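PDB 4XDN: MAU2 chromatid cohesion factor homolog from Saccharomyces cerevisiae, which forms a complex with SCC2 that is required for cohesin to associate with chromosomes, and so takes part in sister chromatid cohesion. Local coordinates for residues Q168-Q173 with K300-I305; V178-G183 with H201-Q206. All coordinates share one frame; numbering follows the deposited sequence.

Interaction 1: residues Q168-Q173 with K300-I305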
# COMPACT_ATOMS: atom_id res chain seq x y z
N GLN A 168 17.86 30.61 -17.39
CA GLN A 168 18.11 31.22 -16.09
C GLN A 168 16.83 31.79 -15.47
O GLN A 168 16.83 32.23 -14.32
CB GLN A 168 19.17 32.32 -16.20
CG GLN A 168 18.68 33.64 -16.80
CD GLN A 168 19.71 34.75 -16.67
OE1 GLN A 168 20.85 34.62 -17.12
NE2 GLN A 168 19.31 35.85 -16.04
N ASP A 169 15.74 31.79 -16.24
CA ASP A 169 14.50 32.40 -15.80
C ASP A 169 13.81 31.57 -14.72
O ASP A 169 13.69 30.35 -14.84
CB ASP A 169 13.55 32.60 -16.98
CG ASP A 169 12.35 33.45 -16.61
OD1 ASP A 169 12.46 34.69 -16.70
OD2 ASP A 169 11.31 32.88 -16.23
N GLU A 170 13.35 32.25 -13.68
CA GLU A 170 12.78 31.61 -12.50
C GLU A 170 11.54 30.78 -12.84
O GLU A 170 11.29 29.75 -12.21
CB GLU A 170 12.43 32.67 -11.46
CG GLU A 170 12.08 32.12 -10.10
CD GLU A 170 12.11 33.19 -9.03
OE1 GLU A 170 11.74 34.34 -9.34
OE2 GLU A 170 12.51 32.89 -7.88
N LEU A 171 10.78 31.23 -13.82
CA LEU A 171 9.58 30.51 -14.24
C LEU A 171 9.94 29.12 -14.78
O LEU A 171 9.36 28.12 -14.37
CB LEU A 171 8.81 31.30 -15.30
CG LEU A 171 7.43 30.77 -15.67
CD1 LEU A 171 6.46 30.89 -14.50
CD2 LEU A 171 6.89 31.51 -16.89
N TYR A 172 10.91 29.09 -15.69
CA TYR A 172 11.34 27.84 -16.31
C TYR A 172 12.08 26.94 -15.32
O TYR A 172 12.06 25.71 -15.46
CB TYR A 172 12.23 28.13 -17.52
CG TYR A 172 11.44 28.50 -18.76
CD1 TYR A 172 10.88 27.52 -19.56
CD2 TYR A 172 11.27 29.83 -19.12
CE1 TYR A 172 10.15 27.86 -20.69
CE2 TYR A 172 10.55 30.17 -20.25
CZ TYR A 172 9.99 29.18 -21.03
OH TYR A 172 9.28 29.51 -22.16
N GLN A 173 12.73 27.55 -14.34
CA GLN A 173 13.41 26.80 -13.29
C GLN A 173 12.41 26.04 -12.43
O GLN A 173 12.62 24.87 -12.10
CB GLN A 173 14.25 27.73 -12.42
CG GLN A 173 15.51 28.25 -13.10
CD GLN A 173 16.53 27.15 -13.35
OE1 GLN A 173 16.64 26.21 -12.57
NE2 GLN A 173 17.28 27.28 -14.44
N LYS A 300 0.71 26.27 -4.74
CA LYS A 300 1.14 27.40 -5.56
C LYS A 300 2.67 27.49 -5.56
O LYS A 300 3.26 28.18 -4.74
CB LYS A 300 0.52 28.70 -5.06
CG LYS A 300 -1.00 28.69 -5.12
CD LYS A 300 -1.61 29.95 -4.50
CE LYS A 300 -3.13 29.85 -4.44
NZ LYS A 300 -3.76 31.08 -3.90
N ILE A 301 3.29 26.76 -6.48
CA ILE A 301 4.74 26.75 -6.63
C ILE A 301 5.24 28.15 -6.99
O ILE A 301 6.19 28.66 -6.40
CB ILE A 301 5.18 25.74 -7.71
CG1 ILE A 301 4.91 24.31 -7.23
CG2 ILE A 301 6.66 25.91 -8.05
CD1 ILE A 301 5.08 23.25 -8.30
N MET A 302 4.58 28.75 -7.98
CA MET A 302 4.91 30.09 -8.43
C MET A 302 3.63 30.78 -8.86
O MET A 302 2.61 30.13 -9.07
CB MET A 302 5.90 30.05 -9.59
CG MET A 302 7.27 30.61 -9.27
SD MET A 302 8.26 30.84 -10.76
CE MET A 302 7.67 32.43 -11.33
N PRO A 303 3.68 32.12 -8.99
CA PRO A 303 2.59 32.77 -9.71
C PRO A 303 2.47 32.18 -11.11
O PRO A 303 3.45 32.18 -11.87
CB PRO A 303 3.03 34.24 -9.75
CG PRO A 303 3.90 34.39 -8.55
CD PRO A 303 4.62 33.08 -8.40
N ARG A 304 1.29 31.65 -11.43
CA ARG A 304 1.02 30.98 -12.70
C ARG A 304 1.69 29.61 -12.78
O ARG A 304 1.93 29.10 -13.87
CB ARG A 304 1.45 31.84 -13.89
CG ARG A 304 1.11 33.34 -13.79
CD ARG A 304 -0.26 33.61 -13.17
NE ARG A 304 -1.29 32.68 -13.62
CZ ARG A 304 -2.04 32.85 -14.70
NH1 ARG A 304 -1.89 33.91 -15.48
NH2 ARG A 304 -2.96 31.94 -15.01
N ILE A 305 1.99 29.04 -11.62
CA ILE A 305 2.35 27.63 -11.53
C ILE A 305 1.70 27.03 -10.28
O ILE A 305 2.27 27.08 -9.19
CB ILE A 305 3.88 27.41 -11.46
CG1 ILE A 305 4.55 28.05 -12.69
CG2 ILE A 305 4.20 25.91 -11.39
CD1 ILE A 305 6.04 27.81 -12.78

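Interaction 2: residues V178-G183 with H201-Q206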
# COMPACT_ATOMS: atom_id res chain seq x y z
N VAL A 178 8.85 20.83 -11.62
CA VAL A 178 7.61 20.08 -11.80
C VAL A 178 7.85 18.86 -12.69
O VAL A 178 7.36 17.78 -12.40
CB VAL A 178 6.50 20.98 -12.40
CG1 VAL A 178 5.27 20.17 -12.81
CG2 VAL A 178 6.11 22.06 -11.42
N PHE A 179 8.61 19.04 -13.76
CA PHE A 179 8.80 17.95 -14.71
C PHE A 179 9.89 16.98 -14.26
O PHE A 179 9.93 15.84 -14.71
CB PHE A 179 9.11 18.52 -16.10
CG PHE A 179 7.89 19.03 -16.80
CD1 PHE A 179 7.00 18.16 -17.40
CD2 PHE A 179 7.61 20.39 -16.83
CE1 PHE A 179 5.87 18.62 -18.03
CE2 PHE A 179 6.47 20.86 -17.46
CZ PHE A 179 5.60 19.97 -18.06
N GLN A 180 10.75 17.42 -13.35
CA GLN A 180 11.65 16.49 -12.68
C GLN A 180 10.80 15.52 -11.86
O GLN A 180 11.05 14.32 -11.85
CB GLN A 180 12.64 17.23 -11.78
CG GLN A 180 13.87 17.75 -12.50
CD GLN A 180 14.88 18.36 -11.55
OE1 GLN A 180 14.80 19.55 -11.23
NE2 GLN A 180 15.83 17.56 -11.10
N TYR A 181 9.77 16.06 -11.21
CA TYR A 181 8.85 15.27 -10.42
C TYR A 181 8.04 14.32 -11.31
O TYR A 181 7.76 13.19 -10.91
CB TYR A 181 7.91 16.18 -9.63
CG TYR A 181 6.59 15.55 -9.25
CD1 TYR A 181 6.49 14.71 -8.15
CD2 TYR A 181 5.44 15.81 -9.99
CE1 TYR A 181 5.29 14.13 -7.80
CE2 TYR A 181 4.24 15.24 -9.65
CZ TYR A 181 4.16 14.40 -8.55
OH TYR A 181 2.95 13.83 -8.21
N VAL A 182 7.68 14.78 -12.50
CA VAL A 182 6.99 13.92 -13.46
C VAL A 182 7.90 12.76 -13.84
O VAL A 182 7.45 11.61 -13.90
CB VAL A 182 6.58 14.70 -14.73
CG1 VAL A 182 6.10 13.76 -15.84
CG2 VAL A 182 5.51 15.73 -14.40
N GLY A 183 9.16 13.06 -14.09
CA GLY A 183 10.15 12.05 -14.42
C GLY A 183 10.25 10.98 -13.34
O GLY A 183 10.28 9.79 -13.65
N HIS A 201 16.34 12.42 -4.79
CA HIS A 201 17.41 13.15 -4.10
C HIS A 201 17.83 14.38 -4.89
O HIS A 201 17.93 15.48 -4.33
CB HIS A 201 18.62 12.23 -3.88
CG HIS A 201 19.69 12.86 -3.05
ND1 HIS A 201 20.65 13.69 -3.57
CD2 HIS A 201 19.95 12.76 -1.72
CE1 HIS A 201 21.47 14.08 -2.61
NE2 HIS A 201 21.06 13.54 -1.47
N GLY A 202 18.07 14.21 -6.19
CA GLY A 202 18.46 15.32 -7.04
C GLY A 202 17.35 16.35 -7.12
O GLY A 202 17.61 17.56 -7.14
N LEU A 203 16.12 15.88 -7.17
CA LEU A 203 14.96 16.75 -7.20
C LEU A 203 14.85 17.55 -5.90
O LEU A 203 14.78 18.78 -5.93
CB LEU A 203 13.68 15.94 -7.43
CG LEU A 203 12.35 16.66 -7.29
CD1 LEU A 203 12.28 17.89 -8.19
CD2 LEU A 203 11.21 15.71 -7.62
N LEU A 204 14.85 16.85 -4.77
CA LEU A 204 14.68 17.48 -3.47
C LEU A 204 15.79 18.48 -3.16
O LEU A 204 15.53 19.54 -2.58
CB LEU A 204 14.64 16.41 -2.37
CG LEU A 204 13.38 15.53 -2.32
CD1 LEU A 204 13.60 14.30 -1.46
CD2 LEU A 204 12.19 16.33 -1.82
N SER A 205 17.01 18.15 -3.55
CA SER A 205 18.17 18.98 -3.22
C SER A 205 18.08 20.37 -3.86
O SER A 205 18.69 21.32 -3.37
CB SER A 205 19.46 18.30 -3.67
OG SER A 205 19.53 18.21 -5.09
N GLN A 206 17.31 20.49 -4.94
CA GLN A 206 17.21 21.74 -5.67
C GLN A 206 16.02 22.59 -5.22
O GLN A 206 15.90 23.75 -5.60
CB GLN A 206 17.11 21.46 -7.17
CG GLN A 206 18.37 20.86 -7.77
CD GLN A 206 18.15 20.28 -9.15
OE1 GLN A 206 18.49 19.13 -9.42
NE2 GLN A 206 17.58 21.08 -10.04

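Interaction 1: residues Q168-Q173 with K300-I305
Met302 reaches across to the first turn of helix 170-189 and lays its thioether against the helix backbone as much as against side chains. SD rests 3.5 Å from Glu170 O in van der Waals contact, and the aliphatic CG of Glu170 lies 4.1 Å from the same SD; the carbonyl oxygen itself accepts a hydrogen bond from Asn174 ND2. A turn about the CG-SD bond (chi3 83°) bends the end of the chain and brings Met302 CE to 3.7 Å from Leu171 CD1. A long, flexible, unbranched methionine suits this place, since it can follow an irregular surface made of a carbonyl, a CA and a methyl.

Pro303 and Arg304 are the central residues of the type II turn from Met302 to Ile305, which links strands 297-302 and 305-310 into a tight antiparallel beta-hairpin. Proline has the fixed negative phi that the first of these positions needs. Arg304 takes the second with phi +73°, a conformation more often adopted by glycine, and its guanidinium leads away from the helix to a salt bridge with Glu127.

Ile305, buried and beta-branched as befits a strand, is faced by both Ile301 and Met302 of the first strand, a classic beta bulge next to the turn. It sends CD1 to 3.6 Å from Leu171 CD1 and 3.7 Å from Leu171 O. Leu171 holds CG anti to its own nitrogen (chi1 -171°), a torsion that directs the branch toward the hairpin, where CD1 touches both methyl groups; Val126 of helix 126-144 also touches this leucine. The turn of helix that presents it starts at the N-cap residue Asp169, whose short side chain reaches over the helix start: OD2 accepts from Leu171 N at 3.0 Å, with the N-H arriving from above the carboxylate plane.

Interaction 2: residues V178-G183 with H201-Q206
Gln180 and Leu203 have the nearest CA atoms between two neighbouring helices' segments, 178-183 and 201-206; a three-residue link folds helices 170-189 and 193-206 into an antiparallel helical hairpin. Such a hairpin is consistent with the tetratricopeptide-repeat (TPR) type of superhelix known for the SCC4/Mau2 family. Over these short segments the axes run at 160° to each other and come within 10.0 Å, spaced by Leu203, whose methyls reach the other helix close to its backbone.

Phe179 turns its ring to the other flank, against helices 126-144 and 147-165. Gln180 instead serves the hairpin with both of its ends. Its CB lies 3.7 Å from Leu203 CD1, while the extended chain beyond CG carries the amide outward to the less buried margin, where Gln206 crosses it at about a right angle. The two amide planes are 35° apart, but how they pair is uncertain, because Gln206 OE1 as modelled sits only 2.9 Å from another acceptor, Gly202 O. Glutamine fits such a border because its methylenes tolerate apolar neighbours and its polar end can stay near solvent.

Tyr181 meets the partner helix with its base and not its ring: Leu203 CD2 is 3.7 Å from Tyr181 CA and 3.9 Å from Tyr181 CB. With CG anti to the backbone N (chi1 156°), the ring swings away to Leu217 of helix 212-228 and to an apolar side chain of another protein chain. Leu203, branched at CG, can thus straddle two successive residues of helix 170-189, one methyl on each, and it too is covered by Leu217.

At the margin, Gly202 O accepts a hydrogen bond from Ser205 OG at 2.9 Å, the hydroxyl standing above the carbonyl plane.

How the interactions relate
Both contacts use helix 170-189, interaction 1 at its N-terminal turn and interaction 2 farther along. Interaction 1 lies at the surface, its centre about 33 Å from the centre of the chain, and brings in a beta-hairpin from more than a hundred residues later; interaction 2 is partly buried and joins consecutive helices, nested within the loop that 168-173 and 300-305 close. Their centres are about 14 Å apart, and they touch where Val178 CG2 lies 3.5 Å from Ile301 CD1, though neither residue takes part in its own contact. Methyls, a thioether and backbone carbonyls make up the first contact, whereas in the second a buried leucine is bordered by glutamine amides.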